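Local coordinates for protein TAF6 (Antonospora locustae, PDB 4ATG) that probably serves as a subunit of the transcription factor TFIID, its HEAT-repeat C-terminal domain taking part in formation of the Taf6-Taf9 complex, at residues E51-S56 with L89-T94; T65-Y70 with D104-M109; Y44-I49 with D82-Q87; S72-K77 with A111-Y116. All coordinates share one frame; numbering follows the deposited sequence. Where two conformers were deposited one is given.

Contact 1 (E51-S56 with L89-T94); sequences ELILKS and LPSLLT
Leu54 and Thr94 meet methyl to methyl, CD2 of the leucine lying 4.0 Å from CG2 of the threonine, and the two side chains cross at about a right angle. The threonine turns its two branches to different tasks. With chi1 at -65°, OG1 sits beside its own backbone N and reaches back to the carbonyl of Pro90, with OG1 to Pro90 O at 3.0 Å, while CG2 is left to face the leucine. Pro90 O thus accepts both Thr94 OG1 and Thr94 N, which approach from opposite faces of the carbonyl plane. Deeper in, Ile53 points at the other helix and sets its CD1 3.5 Å from Ser91 OG, a hydroxyl already hydrogen-bonded to Tyr70 of the intervening helix 60-75 and weakly to Ser50. The segments of helices 42-55 and 85-97 run nearly parallel, 14° apart with axes 10.3 Å from each other, as expected when every second helix stacks in a HEAT-repeat solenoid. A bound cyclohexylaminoethanesulfonate molecule, probably from the crystallisation liquor, lies about 3 Å from the Thr94 side chain. Ile53 and Leu54 offer only carbon to the two hydroxyls, and no hydrogen bond joins the two segments.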
loop_
_atom_site.group_PDB
_atom_site.type_symbol
_atom_site.label_atom_id
_atom_site.label_comp_id
_atom_site.label_asym_id
_atom_site.label_seq_id
_atom_site.Cartn_x
_atom_site.Cartn_y
_atom_site.Cartn_z
ATOM N N GLU A 51 -11.761 -0.378 -4.170
ATOM C CA GLU A 51 -12.987 0.411 -3.964
ATOM C C GLU A 51 -13.359 0.481 -2.487
ATOM O O GLU A 51 -13.772 1.528 -1.996
ATOM C CB GLU A 51 -14.162 -0.166 -4.783
ATOM C CG GLU A 51 -14.098 0.177 -6.263
ATOM C CD GLU A 51 -15.071 -0.549 -7.178
ATOM O OE1 GLU A 51 -15.737 -1.511 -6.726
ATOM O OE2 GLU A 51 -15.138 -0.169 -8.370
ATOM N N LEU A 52 -13.177 -0.622 -1.767
ATOM C CA LEU A 52 -13.492 -0.667 -0.339
ATOM C C LEU A 52 -12.555 0.259 0.441
ATOM O O LEU A 52 -13.032 0.978 1.318
ATOM C CB LEU A 52 -13.419 -2.131 0.167
ATOM C CG LEU A 52 -13.789 -2.385 1.639
ATOM C CD1 LEU A 52 -15.225 -1.914 1.969
ATOM C CD2 LEU A 52 -13.609 -3.867 1.981
ATOM N N ILE A 53 -11.242 0.305 0.093
ATOM C CA ILE A 53 -10.297 1.210 0.768
ATOM C C ILE A 53 -10.772 2.663 0.628
ATOM O O ILE A 53 -10.762 3.402 1.608
ATOM C CB ILE A 53 -8.863 1.004 0.216
ATOM C CG1 ILE A 53 -8.196 -0.236 0.887
ATOM C CG2 ILE A 53 -7.980 2.267 0.361
ATOM C CD1 ILE A 53 -7.069 -0.849 0.020
ATOM N N LEU A 54 -11.217 3.069 -0.588
ATOM C CA LEU A 54 -11.697 4.449 -0.822
ATOM C C LEU A 54 -12.904 4.806 0.028
ATOM O O LEU A 54 -13.109 5.973 0.353
ATOM C CB LEU A 54 -11.996 4.690 -2.320
ATOM C CG LEU A 54 -10.814 4.503 -3.309
ATOM C CD1 LEU A 54 -11.255 4.801 -4.738
ATOM C CD2 LEU A 54 -9.604 5.381 -2.928
ATOM N N LYS A 55 -13.679 3.795 0.414
ATOM C CA LYS A 55 -14.894 3.964 1.229
ATOM C C LYS A 55 -14.624 3.804 2.723
ATOM O O LYS A 55 -15.511 4.095 3.529
ATOM C CB LYS A 55 -15.931 2.902 0.802
ATOM C CG LYS A 55 -16.673 3.248 -0.474
ATOM C CD LYS A 55 -17.418 2.047 -1.018
ATOM C CE LYS A 55 -18.156 2.365 -2.299
ATOM N NZ LYS A 55 -18.606 1.128 -2.990
ATOM N N SER A 56 -13.406 3.328 3.094
ATOM C CA SER A 56 -13.063 2.971 4.478
ATOM C C SER A 56 -11.950 3.765 5.151
ATOM O O SER A 56 -11.336 3.261 6.105
ATOM C CB SER A 56 -12.733 1.480 4.550
ATOM O OG SER A 56 -13.704 0.708 3.863
ATOM N N LEU A 89 -0.260 -1.369 -6.372
ATOM C CA LEU A 89 0.641 -0.318 -5.878
ATOM C C LEU A 89 -0.042 1.037 -5.631
ATOM O O LEU A 89 0.078 1.528 -4.502
ATOM C CB LEU A 89 1.874 -0.186 -6.783
ATOM C CG LEU A 89 3.082 -1.018 -6.406
ATOM C CD1 LEU A 89 4.105 -0.983 -7.534
ATOM C CD2 LEU A 89 3.753 -0.462 -5.130
ATOM N N PRO A 90 -0.828 1.617 -6.573
ATOM C CA PRO A 90 -1.481 2.904 -6.271
ATOM C C PRO A 90 -2.512 2.807 -5.141
ATOM O O PRO A 90 -2.632 3.751 -4.377
ATOM C CB PRO A 90 -2.074 3.354 -7.612
ATOM C CG PRO A 90 -2.188 2.153 -8.416
ATOM C CD PRO A 90 -1.104 1.205 -7.968
ATOM N N SER A 91 -3.156 1.639 -4.961
ATOM C CA SER A 91 -4.127 1.431 -3.879
ATOM C C SER A 91 -3.383 1.401 -2.522
ATOM O O SER A 91 -3.810 2.037 -1.567
ATOM C CB SER A 91 -4.887 0.133 -4.095
ATOM O OG SER A 91 -5.890 0.006 -3.108
ATOM N N LEU A 92 -2.254 0.691 -2.455
ATOM C CA LEU A 92 -1.417 0.716 -1.263
ATOM C C LEU A 92 -0.888 2.122 -1.014
ATOM O O LEU A 92 -0.874 2.559 0.128
ATOM C CB LEU A 92 -0.246 -0.222 -1.427
ATOM C CG LEU A 92 -0.530 -1.719 -1.298
ATOM C CD1 LEU A 92 0.730 -2.504 -1.774
ATOM C CD2 LEU A 92 -0.914 -2.075 0.144
ATOM N N LEU A 93 -0.464 2.832 -2.061
ATOM C CA LEU A 93 0.031 4.205 -1.886
ATOM C C LEU A 93 -1.034 5.159 -1.370
ATOM O O LEU A 93 -0.703 6.061 -0.597
ATOM C CB LEU A 93 0.687 4.740 -3.166
ATOM C CG LEU A 93 2.015 4.075 -3.539
ATOM C CD1 LEU A 93 2.414 4.466 -4.925
ATOM C CD2 LEU A 93 3.140 4.464 -2.557
ATOM N N THR A 94 -2.325 4.929 -1.729
ATOM C CA THR A 94 -3.448 5.734 -1.195
ATOM C C THR A 94 -3.498 5.557 0.344
ATOM O O THR A 94 -3.764 6.514 1.061
ATOM C CB THR A 94 -4.749 5.303 -1.851
ATOM O OG1 THR A 94 -4.675 5.624 -3.244
ATOM C CG2 THR A 94 -5.978 5.964 -1.234
#

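Contact 2 (T65-Y70 with D104-M109); sequences TCIALY and DDVRKM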
loop_
_atom_site.group_PDB
_atom_site.type_symbol
_atom_site.label_atom_id
_atom_site.label_comp_id
_atom_site.label_asym_id
_atom_site.label_seq_id
_atom_site.Cartn_x
_atom_site.Cartn_y
_atom_site.Cartn_z
ATOM N N THR A 65 -7.118 -4.924 7.114
ATOM C CA THR A 65 -7.549 -6.176 6.456
ATOM C C THR A 65 -7.312 -6.094 4.953
ATOM O O THR A 65 -6.820 -7.056 4.386
ATOM C CB THR A 65 -9.030 -6.480 6.783
ATOM O OG1 THR A 65 -9.130 -6.618 8.197
ATOM C CG2 THR A 65 -9.526 -7.785 6.155
ATOM N N CYS A 66 -7.627 -4.948 4.317
ATOM C CA CYS A 66 -7.431 -4.754 2.862
ATOM C C CYS A 66 -5.976 -4.882 2.476
ATOM O O CYS A 66 -5.652 -5.575 1.517
ATOM C CB CYS A 66 -8.004 -3.417 2.425
ATOM S SG CYS A 66 -9.812 -3.355 2.491
ATOM N N ILE A 67 -5.093 -4.256 3.261
ATOM C CA ILE A 67 -3.643 -4.310 3.028
ATOM C C ILE A 67 -3.161 -5.752 3.160
ATOM O O ILE A 67 -2.365 -6.212 2.343
ATOM C CB ILE A 67 -2.941 -3.333 4.022
ATOM C CG1 ILE A 67 -3.312 -1.865 3.685
ATOM C CG2 ILE A 67 -1.401 -3.530 3.998
ATOM C CD1 ILE A 67 -3.113 -0.852 4.935
ATOM N N ALA A 68 -3.646 -6.469 4.191
ATOM C CA ALA A 68 -3.271 -7.875 4.443
ATOM C C ALA A 68 -3.763 -8.774 3.328
ATOM O O ALA A 68 -3.042 -9.693 2.968
ATOM C CB ALA A 68 -3.820 -8.340 5.790
ATOM N N LEU A 69 -4.970 -8.496 2.750
ATOM C CA LEU A 69 -5.484 -9.293 1.621
ATOM C C LEU A 69 -4.599 -9.089 0.396
ATOM O O LEU A 69 -4.328 -10.044 -0.345
ATOM C CB LEU A 69 -6.936 -8.931 1.310
ATOM C CG LEU A 69 -7.976 -9.383 2.377
ATOM C CD1 LEU A 69 -9.341 -8.776 2.049
ATOM C CD2 LEU A 69 -8.118 -10.885 2.376
ATOM N N TYR A 70 -4.154 -7.851 0.150
ATOM C CA TYR A 70 -3.236 -7.638 -0.991
ATOM C C TYR A 70 -1.959 -8.464 -0.800
ATOM O O TYR A 70 -1.488 -9.104 -1.740
ATOM C CB TYR A 70 -2.819 -6.178 -1.104
ATOM C CG TYR A 70 -3.837 -5.247 -1.736
ATOM C CD1 TYR A 70 -4.726 -5.704 -2.714
ATOM C CD2 TYR A 70 -3.859 -3.896 -1.413
ATOM C CE1 TYR A 70 -5.623 -4.830 -3.340
ATOM C CE2 TYR A 70 -4.736 -3.014 -2.041
ATOM C CZ TYR A 70 -5.627 -3.489 -2.989
ATOM O OH TYR A 70 -6.502 -2.608 -3.566
ATOM N N ASP A 104 -1.720 6.264 12.019
ATOM C CA ASP A 104 -0.340 6.156 11.508
ATOM C C ASP A 104 0.049 4.711 11.221
ATOM O O ASP A 104 0.867 4.471 10.340
ATOM C CB ASP A 104 0.671 6.757 12.501
ATOM C CG ASP A 104 0.726 8.270 12.514
ATOM O OD1 ASP A 104 0.179 8.900 11.573
ATOM O OD2 ASP A 104 1.353 8.824 13.427
ATOM N N ASP A 105 -0.498 3.759 11.994
ATOM C CA ASP A 105 -0.222 2.328 11.824
ATOM C C ASP A 105 -0.695 1.819 10.455
ATOM O O ASP A 105 -0.077 0.910 9.895
ATOM C CB ASP A 105 -0.887 1.513 12.943
ATOM C CG ASP A 105 -0.193 1.629 14.285
ATOM O OD1 ASP A 105 0.970 2.102 14.318
ATOM O OD2 ASP A 105 -0.794 1.212 15.299
ATOM N N VAL A 106 -1.776 2.394 9.924
ATOM C CA VAL A 106 -2.286 2.019 8.592
ATOM C C VAL A 106 -1.264 2.448 7.541
ATOM O O VAL A 106 -0.917 1.675 6.659
ATOM C CB VAL A 106 -3.686 2.631 8.302
ATOM C CG1 VAL A 106 -4.081 2.453 6.828
ATOM C CG2 VAL A 106 -4.739 2.031 9.224
ATOM N N ARG A 107 -0.790 3.683 7.650
ATOM C CA ARG A 107 0.170 4.248 6.708
ATOM C C ARG A 107 1.451 3.428 6.688
ATOM O O ARG A 107 1.955 3.109 5.615
ATOM C CB ARG A 107 0.496 5.691 7.078
ATOM C CG ARG A 107 -0.718 6.611 7.050
ATOM C CD ARG A 107 -0.323 8.030 7.427
ATOM N NE ARG A 107 -1.494 8.904 7.520
ATOM C CZ ARG A 107 -2.092 9.485 6.486
ATOM N NH1 ARG A 107 -1.628 9.314 5.257
ATOM N NH2 ARG A 107 -3.162 10.237 6.673
ATOM N N LYS A 108 1.964 3.092 7.865
ATOM C CA LYS A 108 3.192 2.313 7.987
ATOM C C LYS A 108 3.004 0.895 7.474
ATOM O O LYS A 108 3.912 0.372 6.810
ATOM C CB LYS A 108 3.665 2.278 9.437
ATOM C CG LYS A 108 4.161 3.631 9.928
ATOM C CD LYS A 108 4.499 3.530 11.403
ATOM C CE LYS A 108 5.165 4.776 11.878
ATOM N NZ LYS A 108 5.146 4.858 13.362
ATOM N N MET A 109 1.851 0.256 7.797
ATOM C CA MET A 109 1.571 -1.122 7.371
ATOM C C MET A 109 1.540 -1.193 5.847
ATOM O O MET A 109 2.141 -2.088 5.263
ATOM C CB MET A 109 0.229 -1.605 7.933
ATOM C CG MET A 109 -0.086 -3.022 7.547
ATOM S SD MET A 109 -1.782 -3.440 7.980
ATOM C CE MET A 109 -1.829 -5.124 7.495
#
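Ile67 and Met109 form the close part of this contact, burying about 80 Å² each. The CG2 methyl of Ile67 lies 3.8 Å from CG of Met109, and the sulfur follows at 4.0 Å from SD to that same Ile67 CG2. Met109 leaves its helix with CG opposite the backbone N (chi1 -179°) and stays extended beyond it, which carries the thioether across the isoleucine. On its other branch, Ile67 sends CD1 towards the preceding turn of the partner helix, 3.9 Å from Val106 CG1 and 3.8 Å from Val106 O. The segments of helices 60-75 and 104-121 run almost parallel, at 11° with axes 10.6 Å apart, in the manner of successive equivalent helices in an α-solenoid built from HEAT repeats. Replacing Ile67 by alanine would probably open a gap between the helices, leaving Val106 CG1 and the methionine chain without the branches they pack on. The looser side is at Ala68, of which only 15 Å² is buried: Met109 CE touches Ala68 CB at 4.1 Å as well as Ile67 CG2 at 3.9 Å. Ala68 and Met109 are both partly exposed, whereas Ile67 and Val106 are buried. Met109 was modelled in two conformers, which makes the details of its packing less certain. Val106 also packs on Ala60 and Leu63, from the helix that carries Ile67, and Ala68 touches Ile29 of helix 25-34.

Contact 3 (Y44-I49 with D82-Q87); sequences YFIQHI and DPYLHQ
Ile46 of helix 42-55 supplies more than half of the 133 Å² buried here, its two branches dividing between Tyr84 and Gln87. The pairing belongs to the stacked helices of a HEAT-repeat solenoid, and joins helix 42-55 to the region where helix 85-97 begins, two helices further along the chain. Ile46 has CG1 beside its backbone N (chi1 -64°), which directs CD1 to Tyr84, and CG2 opposite that N, facing Gln87. The CD1 methyl at the end of the longer branch presses against the base of Tyr84, only 3.4 Å from its CB and 3.9 Å from its CG. That is close for two carbons, and marks this as the tightest point of the contact. The methyl meets the aromatic ring obliquely at its attachment carbon, while the tyrosine also touches Val42 and Pro43, at the start of the helix that carries Ile46.

Gln87 crosses Ile46 at about a right angle. Its side chain is extended beyond CG and partly exposed, and it meets the CG2 methyl of Ile46 both at its root and at its amide end. A backbone hydrogen bond, Gln87 N to Tyr84 O at 3.0 Å, links the two partners of Ile46. Gln87 CB and Gln87 OE1 each lie 3.8 Å from Ile46 CG2.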
loop_
_atom_site.group_PDB
_atom_site.type_symbol
_atom_site.label_atom_id
_atom_site.label_comp_id
_atom_site.label_asym_id
_atom_site.label_seq_id
_atom_site.Cartn_x
_atom_site.Cartn_y
_atom_site.Cartn_z
ATOM N N TYR A 44 -10.766 -9.174 -9.809
ATOM C CA TYR A 44 -11.999 -8.774 -9.130
ATOM C C TYR A 44 -11.742 -8.487 -7.649
ATOM O O TYR A 44 -12.294 -7.530 -7.110
ATOM C CB TYR A 44 -13.095 -9.818 -9.348
ATOM C CG TYR A 44 -13.471 -9.936 -10.811
ATOM C CD1 TYR A 44 -13.913 -8.827 -11.530
ATOM C CD2 TYR A 44 -13.284 -11.127 -11.506
ATOM C CE1 TYR A 44 -14.155 -8.902 -12.897
ATOM C CE2 TYR A 44 -13.611 -11.235 -12.858
ATOM C CZ TYR A 44 -14.077 -10.126 -13.543
ATOM O OH TYR A 44 -14.387 -10.227 -14.878
ATOM N N PHE A 45 -10.882 -9.292 -7.002
ATOM C CA PHE A 45 -10.532 -9.035 -5.597
ATOM C C PHE A 45 -9.840 -7.672 -5.510
ATOM O O PHE A 45 -10.193 -6.863 -4.664
ATOM C CB PHE A 45 -9.594 -10.125 -5.057
ATOM C CG PHE A 45 -10.277 -11.408 -4.627
ATOM C CD1 PHE A 45 -11.335 -11.384 -3.718
ATOM C CD2 PHE A 45 -9.778 -12.639 -5.018
ATOM C CE1 PHE A 45 -11.938 -12.574 -3.278
ATOM C CE2 PHE A 45 -10.365 -13.834 -4.557
ATOM C CZ PHE A 45 -11.465 -13.790 -3.726
ATOM N N ILE A 46 -8.881 -7.415 -6.402
ATOM C CA ILE A 46 -8.158 -6.141 -6.413
ATOM C C ILE A 46 -9.096 -4.978 -6.684
ATOM O O ILE A 46 -9.015 -3.970 -5.993
ATOM C CB ILE A 46 -6.945 -6.167 -7.372
ATOM C CG1 ILE A 46 -5.907 -7.193 -6.885
ATOM C CG2 ILE A 46 -6.315 -4.757 -7.503
ATOM C CD1 ILE A 46 -5.031 -7.645 -7.941
ATOM N N GLN A 47 -10.002 -5.115 -7.660
ATOM C CA GLN A 47 -10.978 -4.046 -7.950
ATOM C C GLN A 47 -11.869 -3.779 -6.720
ATOM O O GLN A 47 -12.059 -2.616 -6.347
ATOM C CB GLN A 47 -11.837 -4.418 -9.186
ATOM C CG GLN A 47 -12.738 -3.302 -9.690
ATOM C CD GLN A 47 -13.984 -3.821 -10.377
ATOM O OE1 GLN A 47 -14.082 -4.986 -10.802
ATOM N NE2 GLN A 47 -14.976 -2.958 -10.503
ATOM N N HIS A 48 -12.414 -4.840 -6.065
ATOM C CA HIS A 48 -13.273 -4.628 -4.877
ATOM C C HIS A 48 -12.505 -4.028 -3.724
ATOM O O HIS A 48 -12.998 -3.104 -3.062
ATOM C CB HIS A 48 -13.937 -5.933 -4.396
ATOM C CG HIS A 48 -14.677 -5.776 -3.093
ATOM N ND1 HIS A 48 -15.981 -5.314 -3.057
ATOM C CD2 HIS A 48 -14.261 -6.002 -1.824
ATOM C CE1 HIS A 48 -16.325 -5.299 -1.776
ATOM N NE2 HIS A 48 -15.322 -5.704 -0.997
ATOM N N ILE A 49 -11.337 -4.612 -3.422
ATOM C CA ILE A 49 -10.526 -4.159 -2.291
ATOM C C ILE A 49 -10.149 -2.682 -2.489
ATOM O O ILE A 49 -10.273 -1.916 -1.539
ATOM C CB ILE A 49 -9.295 -5.079 -2.016
ATOM C CG1 ILE A 49 -9.749 -6.489 -1.561
ATOM C CG2 ILE A 49 -8.378 -4.464 -0.952
ATOM C CD1 ILE A 49 -8.622 -7.644 -1.844
ATOM N N ASP A 82 2.128 -10.664 -10.933
ATOM C CA ASP A 82 2.811 -9.656 -11.762
ATOM C C ASP A 82 1.920 -8.757 -12.627
ATOM O O ASP A 82 2.153 -7.553 -12.585
ATOM C CB ASP A 82 3.926 -10.263 -12.624
ATOM C CG ASP A 82 4.942 -11.108 -11.865
ATOM O OD1 ASP A 82 4.530 -11.834 -10.922
ATOM O OD2 ASP A 82 6.130 -11.127 -12.281
ATOM N N PRO A 83 0.903 -9.269 -13.370
ATOM C CA PRO A 83 0.061 -8.372 -14.197
ATOM C C PRO A 83 -0.801 -7.381 -13.427
ATOM O O PRO A 83 -1.386 -6.491 -14.041
ATOM C CB PRO A 83 -0.853 -9.341 -14.969
ATOM C CG PRO A 83 -0.237 -10.684 -14.836
ATOM C CD PRO A 83 0.438 -10.668 -13.495
ATOM N N TYR A 84 -0.882 -7.535 -12.106
ATOM C CA TYR A 84 -1.757 -6.726 -11.259
ATOM C C TYR A 84 -1.030 -5.794 -10.324
ATOM O O TYR A 84 -1.680 -5.008 -9.646
ATOM C CB TYR A 84 -2.725 -7.645 -10.479
ATOM C CG TYR A 84 -3.502 -8.547 -11.411
ATOM C CD1 TYR A 84 -4.524 -8.042 -12.215
ATOM C CD2 TYR A 84 -3.162 -9.889 -11.556
ATOM C CE1 TYR A 84 -5.207 -8.859 -13.116
ATOM C CE2 TYR A 84 -3.847 -10.716 -12.448
ATOM C CZ TYR A 84 -4.851 -10.190 -13.241
ATOM O OH TYR A 84 -5.492 -10.981 -14.163
ATOM N N LEU A 85 0.320 -5.825 -10.312
ATOM C CA LEU A 85 1.083 -4.931 -9.428
ATOM C C LEU A 85 0.801 -3.469 -9.745
ATOM O O LEU A 85 0.835 -2.637 -8.844
ATOM C CB LEU A 85 2.589 -5.208 -9.537
ATOM C CG LEU A 85 3.019 -6.611 -9.060
ATOM C CD1 LEU A 85 4.446 -6.846 -9.393
ATOM C CD2 LEU A 85 2.798 -6.782 -7.521
ATOM N N HIS A 86 0.511 -3.155 -11.009
ATOM C CA HIS A 86 0.192 -1.790 -11.444
ATOM C C HIS A 86 -1.114 -1.254 -10.844
ATOM O O HIS A 86 -1.291 -0.038 -10.757
ATOM C CB HIS A 86 0.212 -1.671 -12.974
ATOM C CG HIS A 86 -1.040 -2.146 -13.643
ATOM N ND1 HIS A 86 -1.353 -3.497 -13.722
ATOM C CD2 HIS A 86 -2.014 -1.435 -14.250
ATOM C CE1 HIS A 86 -2.499 -3.563 -14.384
ATOM N NE2 HIS A 86 -2.944 -2.347 -14.712
ATOM N N GLN A 87 -2.021 -2.146 -10.461
ATOM C CA GLN A 87 -3.291 -1.812 -9.777
ATOM C C GLN A 87 -3.149 -1.842 -8.241
ATOM O O GLN A 87 -3.741 -1.018 -7.536
ATOM C CB GLN A 87 -4.393 -2.798 -10.176
ATOM C CG GLN A 87 -4.754 -2.767 -11.658
ATOM C CD GLN A 87 -5.673 -3.900 -12.049
ATOM O OE1 GLN A 87 -5.999 -4.789 -11.256
ATOM N NE2 GLN A 87 -6.080 -3.917 -13.302
#

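Contact 4 (S72-K77 with A111-Y116); sequences SLIKNK and ADIVKY
Two bends in the Lys75 side chain, at chi2 (-68°) and chi3 (-86°), curl it round to Tyr116, whose CG stands opposite its backbone N (chi1 -177°) and so sends the ring across to the lysine. Lys75 NZ donates a hydrogen bond to Tyr116 OH at 3.0 Å. The aliphatic part of the lysine comes in with it, CD lying 3.3 Å from Tyr116 OH, so the phenol oxygen is touched by both the charged end and the methylene chain. Away from the hydroxyl, Ile74 and Tyr116 run alongside in opposite senses, with Ile74 CG2 3.7 Å from Tyr116 CE2. The contact brings the C-terminal end of helix 60-75 against the middle of helix 104-121, neighbours of the same kind in the HEAT-repeat superhelix. A phenylalanine in place of Tyr116 would probably leave the Lys75 ammonium without this acceptor and its curled chain freer to turn. The ring of Tyr116 also meets Phe71 edge-to-face, and Lys75 touches Glu33 of helix 25-34. One turn earlier on the partner helix, Ile113 meets Ile74, its CG2 4.0 Å from Ile74 CD1, and Ile88 of helix 85-97 packs on Ile74 as well.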
loop_
_atom_site.group_PDB
_atom_site.type_symbol
_atom_site.label_atom_id
_atom_site.label_comp_id
_atom_site.label_asym_id
_atom_site.label_seq_id
_atom_site.Cartn_x
_atom_site.Cartn_y
_atom_site.Cartn_z
ATOM N N SER A 72 -1.562 -11.171 0.927
ATOM C CA SER A 72 -1.850 -12.604 0.781
ATOM C C SER A 72 -1.811 -12.972 -0.700
ATOM O O SER A 72 -1.214 -13.976 -1.057
ATOM C CB SER A 72 -3.233 -12.955 1.335
ATOM O OG SER A 72 -3.256 -13.008 2.753
ATOM N N LEU A 73 -2.457 -12.172 -1.555
ATOM C CA LEU A 73 -2.485 -12.483 -3.004
ATOM C C LEU A 73 -1.066 -12.382 -3.596
ATOM O O LEU A 73 -0.651 -13.247 -4.383
ATOM C CB LEU A 73 -3.428 -11.502 -3.715
ATOM C CG LEU A 73 -4.937 -11.681 -3.463
ATOM C CD1 LEU A 73 -5.721 -10.549 -4.177
ATOM C CD2 LEU A 73 -5.423 -13.018 -3.984
ATOM N N ILE A 74 -0.291 -11.382 -3.139
ATOM C CA ILE A 74 1.111 -11.226 -3.597
ATOM C C ILE A 74 1.934 -12.472 -3.222
ATOM O O ILE A 74 2.755 -12.932 -4.023
ATOM C CB ILE A 74 1.730 -9.913 -3.018
ATOM C CG1 ILE A 74 1.089 -8.667 -3.652
ATOM C CG2 ILE A 74 3.287 -9.868 -3.213
ATOM C CD1 ILE A 74 1.340 -7.404 -2.847
ATOM N N LYS A 75 1.712 -13.023 -2.015
ATOM C CA LYS A 75 2.444 -14.212 -1.514
ATOM C C LYS A 75 1.925 -15.583 -1.954
ATOM O O LYS A 75 2.613 -16.590 -1.761
ATOM C CB LYS A 75 2.527 -14.198 0.024
ATOM C CG LYS A 75 3.372 -13.051 0.615
ATOM C CD LYS A 75 4.869 -13.163 0.313
ATOM C CE LYS A 75 5.647 -14.019 1.291
ATOM N NZ LYS A 75 7.120 -13.900 1.075
ATOM N N ASN A 76 0.713 -15.637 -2.483
ATOM C CA ASN A 76 0.090 -16.905 -2.885
ATOM C C ASN A 76 0.852 -17.583 -4.003
ATOM O O ASN A 76 0.952 -17.059 -5.107
ATOM C CB ASN A 76 -1.415 -16.693 -3.206
ATOM C CG ASN A 76 -2.219 -17.956 -3.375
ATOM O OD1 ASN A 76 -1.700 -19.002 -3.765
ATOM N ND2 ASN A 76 -3.516 -17.895 -3.058
ATOM N N LYS A 77 1.441 -18.745 -3.692
ATOM C CA LYS A 77 2.218 -19.527 -4.671
ATOM C C LYS A 77 1.336 -20.046 -5.850
ATOM O O LYS A 77 1.860 -20.462 -6.887
ATOM C CB LYS A 77 2.974 -20.674 -3.956
ATOM C CG LYS A 77 2.098 -21.846 -3.518
ATOM C CD LYS A 77 2.947 -22.960 -2.865
ATOM C CE LYS A 77 2.186 -24.251 -2.687
ATOM N NZ LYS A 77 2.973 -25.237 -1.907
ATOM N N ALA A 111 2.936 0.992 3.804
ATOM C CA ALA A 111 4.295 1.336 3.347
ATOM C C ALA A 111 5.197 0.092 3.348
ATOM O O ALA A 111 6.020 -0.067 2.443
ATOM C CB ALA A 111 4.901 2.421 4.244
ATOM N N ASP A 112 5.014 -0.811 4.343
ATOM C CA ASP A 112 5.754 -2.064 4.445
ATOM C C ASP A 112 5.486 -2.964 3.236
ATOM O O ASP A 112 6.402 -3.642 2.749
ATOM C CB ASP A 112 5.381 -2.793 5.723
ATOM C CG ASP A 112 5.827 -2.072 6.987
ATOM O OD1 ASP A 112 6.774 -1.247 6.902
ATOM O OD2 ASP A 112 5.241 -2.342 8.059
ATOM N N ILE A 113 4.236 -2.964 2.746
ATOM C CA ILE A 113 3.883 -3.784 1.570
ATOM C C ILE A 113 4.428 -3.147 0.324
ATOM O O ILE A 113 4.934 -3.860 -0.553
ATOM C CB ILE A 113 2.359 -4.126 1.499
ATOM C CG1 ILE A 113 1.871 -4.706 2.878
ATOM C CG2 ILE A 113 2.086 -5.154 0.344
ATOM C CD1 ILE A 113 2.648 -5.925 3.419
ATOM N N VAL A 114 4.370 -1.815 0.235
ATOM C CA VAL A 114 4.993 -1.112 -0.908
ATOM C C VAL A 114 6.482 -1.472 -0.962
ATOM O O VAL A 114 7.022 -1.679 -2.054
ATOM C CB VAL A 114 4.810 0.421 -0.835
ATOM C CG1 VAL A 114 5.671 1.154 -1.882
ATOM C CG2 VAL A 114 3.344 0.802 -0.991
ATOM N N LYS A 115 7.146 -1.535 0.205
ATOM C CA LYS A 115 8.576 -1.891 0.262
ATOM C C LYS A 115 8.803 -3.315 -0.247
ATOM O O LYS A 115 9.728 -3.558 -1.008
ATOM C CB LYS A 115 9.144 -1.738 1.678
ATOM C CG LYS A 115 10.562 -2.349 1.809
ATOM C CD LYS A 115 11.153 -2.205 3.197
ATOM C CE LYS A 115 12.502 -2.909 3.311
ATOM N NZ LYS A 115 13.413 -2.542 2.184
ATOM N N TYR A 116 7.958 -4.239 0.151
ATOM C CA TYR A 116 8.081 -5.635 -0.294
ATOM C C TYR A 116 7.997 -5.700 -1.826
ATOM O O TYR A 116 8.776 -6.426 -2.457
ATOM C CB TYR A 116 6.959 -6.486 0.315
ATOM C CG TYR A 116 7.089 -7.944 -0.060
ATOM C CD1 TYR A 116 7.871 -8.806 0.696
ATOM C CD2 TYR A 116 6.489 -8.447 -1.218
ATOM C CE1 TYR A 116 8.029 -10.144 0.336
ATOM C CE2 TYR A 116 6.621 -9.792 -1.574
ATOM C CZ TYR A 116 7.409 -10.629 -0.800
ATOM O OH TYR A 116 7.549 -11.959 -1.105
#

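In the fold
Contacts 1 and 3 both join helix 42-55 to helix 85-97, their centres 11 Å apart, and contacts 2 and 4 likewise share helices 60-75 and 104-121, also 11 Å apart. The two pairs interleave along the chain. Tyr70, from contact 2, reaches between the segments of contact 1, with Tyr70 OH 2.7 Å from Ser91 OG, and packs on Ile49 of contact 3. Leu92 of contact 1 lies against contact 4, its CD1 3.7 Å from Ile113 CG2, while Ile113 CG1 is 3.7 Å from Ile67 CG2 of contact 2. Of the four, contact 1 adjoins the bound sulfonate, beside Thr94.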